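Interleukin-1beta (PDB 2WRY) is a secreted inflammatory cytokine of the chicken that probably acts by binding the interleukin-1 receptor. Local coordinates at residues 48-53 with 63-68. Sequence-based numbering, arbitrary orientation.
Sequences IALYRP and GQMPVA
Ala49 and Ala68 form an antiparallel hydrogen-bonded pair where two neighbouring strands of the interleukin-1 beta-trefoil, 45-53 and 66-71, run side by side. Two backbone bonds close the pair: Ala49 N reaches Ala68 O at 2.9 Å, and Ala68 N returns the bond to Ala49 O, both donors lying in the plane of the carbonyl they meet. A third runs from Tyr51 N to Pro66 O, also 2.9 Å, with the donor tilted 19° from that plane. Beyond it segment 63-68 leaves the ladder: Pro66 has no amide hydrogen, and its CG and CD lie against Tyr51 O instead.

The apolar contacts fall on two faces. On one, Tyr51 CG stands anti to its carbonyl carbon (chi1 -74°), which lays the ring along the neighbouring strand; Pro66 O and Val67 CA meet the ring edge, and CE2 comes to 3.8 Å from Ala68 CB. The hydroxyl is bound by the backbone oxygen of Met97, and Ile109 packs on both Tyr51 and Pro66. Leucine at Tyr51 would probably leave Met97 O without this hydroxyl partner and uncover part of Ala68 CB.

The other face carries Leu50, whose CD1 touches both Val67 CG1 and, 4.1 Å away, Met65 CE at the end of a chain bent at chi3. On the far side of the strand 45-53, strand 4-16 continues the sheet through backbone bonds with Ile48, Leu50 and Arg52. Next to Leu50, Ile48 directs CG2, anti to its own backbone N, onto Val67, meeting CG1 at 3.6 Å.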
ATOM      1  N   ILE A  48      -4.438   8.368   0.359  1.00 13.25           N
ATOM      2  CA  ILE A  48      -5.045   7.326   1.187  1.00 13.62           C
ATOM      3  C   ILE A  48      -6.522   7.601   1.395  1.00 13.96           C
ATOM      4  O   ILE A  48      -6.904   8.576   2.059  1.00 15.60           O
ATOM      5  CB  ILE A  48      -4.317   7.156   2.537  1.00 12.79           C
ATOM      6  CG1 ILE A  48      -2.833   6.847   2.264  1.00 14.53           C
ATOM      7  CG2 ILE A  48      -5.008   6.041   3.359  1.00 14.29           C
ATOM      8  CD1 ILE A  48      -2.015   6.481   3.500  1.00 13.72           C
ATOM      9  N   ALA A  49      -7.357   6.772   0.772  1.00 14.03           N
ATOM     10  CA  ALA A  49      -8.812   6.936   0.906  1.00 14.22           C
ATOM     11  C   ALA A  49      -9.264   6.187   2.139  1.00 14.05           C
ATOM     12  O   ALA A  49      -9.103   4.957   2.227  1.00 13.88           O
ATOM     13  CB  ALA A  49      -9.526   6.364  -0.299  1.00 14.76           C
ATOM     14  N   LEU A  50      -9.820   6.914   3.093  1.00 15.35           N
ATOM     15  CA  LEU A  50     -10.359   6.285   4.283  1.00 15.68           C
ATOM     16  C   LEU A  50     -11.801   5.853   4.087  1.00 15.96           C
ATOM     17  O   LEU A  50     -12.618   6.626   3.574  1.00 16.79           O
ATOM     18  CB  LEU A  50     -10.217   7.248   5.478  1.00 17.11           C
ATOM     19  CG  LEU A  50     -10.725   6.843   6.853  1.00 18.92           C
ATOM     20  CD1 LEU A  50      -9.970   5.619   7.351  1.00 19.96           C
ATOM     21  CD2 LEU A  50     -10.619   8.050   7.823  1.00 21.98           C
ATOM     22  N   TYR A  51     -12.107   4.625   4.505  1.00 15.89           N
ATOM     23  CA  TYR A  51     -13.456   4.061   4.419  1.00 16.50           C
ATOM     24  C   TYR A  51     -14.051   3.860   5.808  1.00 19.21           C
ATOM     25  O   TYR A  51     -13.310   3.708   6.789  1.00 19.83           O
ATOM     26  CB  TYR A  51     -13.409   2.721   3.649  1.00 16.20           C
ATOM     27  CG  TYR A  51     -13.202   2.940   2.163  1.00 14.05           C
ATOM     28  CD1 TYR A  51     -14.293   2.909   1.269  1.00 14.60           C
ATOM     29  CD2 TYR A  51     -11.931   3.217   1.647  1.00 14.14           C
ATOM     30  CE1 TYR A  51     -14.102   3.166  -0.104  1.00 14.22           C
ATOM     31  CE2 TYR A  51     -11.735   3.458   0.295  1.00 14.13           C
ATOM     32  CZ  TYR A  51     -12.824   3.430  -0.572  1.00 14.98           C
ATOM     33  OH  TYR A  51     -12.590   3.688  -1.903  1.00 15.41           O
ATOM     34  N   ARG A  52     -15.375   3.883   5.877  1.00 22.49           N
ATOM     35  CA  ARG A  52     -16.130   3.434   7.048  1.00 26.73           C
ATOM     36  C   ARG A  52     -16.819   2.098   6.737  1.00 30.33           C
ATOM     37  O   ARG A  52     -17.455   1.971   5.692  1.00 29.64           O
ATOM     38  CB  ARG A  52     -17.186   4.471   7.426  1.00 26.99           C
ATOM     39  CG  ARG A  52     -16.632   5.759   8.037  1.00 27.58           C
ATOM     40  CD  ARG A  52     -17.767   6.742   8.402  1.00 29.13           C
ATOM     41  NE  ARG A  52     -17.252   8.067   8.755  1.00 29.36           N
ATOM     42  CZ  ARG A  52     -17.668   9.227   8.249  1.00 29.20           C
ATOM     43  NH1 ARG A  52     -18.643   9.291   7.342  1.00 28.79           N
ATOM     44  NH2 ARG A  52     -17.118  10.349   8.674  1.00 27.65           N
ATOM     45  N   PRO A  53     -16.718   1.104   7.647  1.00 34.19           N
ATOM     46  CA  PRO A  53     -17.441  -0.164   7.440  1.00 37.68           C
ATOM     47  C   PRO A  53     -18.959   0.039   7.434  1.00 41.39           C
ATOM     48  O   PRO A  53     -19.465   0.928   8.123  1.00 41.96           O
ATOM     49  CB  PRO A  53     -17.031  -1.018   8.656  1.00 37.77           C
ATOM     50  CG  PRO A  53     -15.810  -0.368   9.196  1.00 36.39           C
ATOM     51  CD  PRO A  53     -15.947   1.094   8.903  1.00 34.70           C
ATOM     52  N   GLY A  63      -6.926  -4.779  12.165  1.00 56.62           N
ATOM     53  CA  GLY A  63      -7.154  -3.581  12.982  1.00 56.53           C
ATOM     54  C   GLY A  63      -7.806  -2.470  12.175  1.00 55.75           C
ATOM     55  O   GLY A  63      -7.179  -1.867  11.286  1.00 56.52           O
ATOM     56  N   GLN A  64      -9.063  -2.180  12.507  1.00 53.17           N
ATOM     57  CA  GLN A  64      -9.909  -1.326  11.668  1.00 49.31           C
ATOM     58  C   GLN A  64      -9.522   0.153  11.492  1.00 44.82           C
ATOM     59  O   GLN A  64      -9.669   0.977  12.395  1.00 45.14           O
ATOM     60  CB  GLN A  64     -11.387  -1.501  12.003  1.00 50.37           C
ATOM     61  CG  GLN A  64     -11.958  -2.780  11.412  1.00 52.37           C
ATOM     62  CD  GLN A  64     -13.253  -2.544  10.665  1.00 54.40           C
ATOM     63  OE1 GLN A  64     -13.448  -3.052   9.554  1.00 55.59           O
ATOM     64  NE2 GLN A  64     -14.145  -1.762  11.267  1.00 55.32           N
ATOM     65  N   MET A  65      -8.981   0.424  10.313  1.00 38.00           N
ATOM     66  CA  MET A  65      -8.985   1.706   9.628  1.00 30.87           C
ATOM     67  C   MET A  65      -8.831   1.190   8.206  1.00 24.71           C
ATOM     68  O   MET A  65      -7.716   1.053   7.715  1.00 20.89           O
ATOM     69  CB  MET A  65      -7.751   2.550   9.934  1.00 32.21           C
ATOM     70  CG  MET A  65      -7.896   3.626  10.988  1.00 35.48           C
ATOM     71  SD  MET A  65      -6.357   4.591  11.044  1.00 42.69           S
ATOM     72  CE  MET A  65      -6.607   5.718   9.668  1.00 41.49           C
ATOM     73  N   PRO A  66      -9.957   0.877   7.546  1.00 19.71           N
ATOM     74  CA  PRO A  66      -9.859   0.320   6.201  1.00 17.28           C
ATOM     75  C   PRO A  66      -9.594   1.454   5.207  1.00 15.89           C
ATOM     76  O   PRO A  66     -10.247   2.508   5.292  1.00 16.10           O
ATOM     77  CB  PRO A  66     -11.234  -0.321   5.975  1.00 16.50           C
ATOM     78  CG  PRO A  66     -12.192   0.406   6.929  1.00 19.20           C
ATOM     79  CD  PRO A  66     -11.345   1.073   8.001  1.00 20.03           C
ATOM     80  N   VAL A  67      -8.618   1.258   4.324  1.00 13.37           N
ATOM     81  CA  VAL A  67      -8.210   2.299   3.379  1.00 12.84           C
ATOM     82  C   VAL A  67      -7.983   1.722   1.991  1.00 13.13           C
ATOM     83  O   VAL A  67      -7.720   0.521   1.849  1.00 12.80           O
ATOM     84  CB  VAL A  67      -6.893   3.019   3.819  1.00 13.15           C
ATOM     85  CG1 VAL A  67      -7.058   3.710   5.160  1.00 12.28           C
ATOM     86  CG2 VAL A  67      -5.679   2.029   3.880  1.00 12.36           C
ATOM     87  N   ALA A  68      -8.086   2.581   0.961  1.00 12.20           N
ATOM     88  CA  ALA A  68      -7.546   2.233  -0.360  1.00 11.81           C
ATOM     89  C   ALA A  68      -6.322   3.120  -0.558  1.00 12.03           C
ATOM     90  O   ALA A  68      -6.296   4.255  -0.056  1.00 13.47           O
ATOM     91  CB  ALA A  68      -8.558   2.464  -1.472  1.00 11.81           C
TER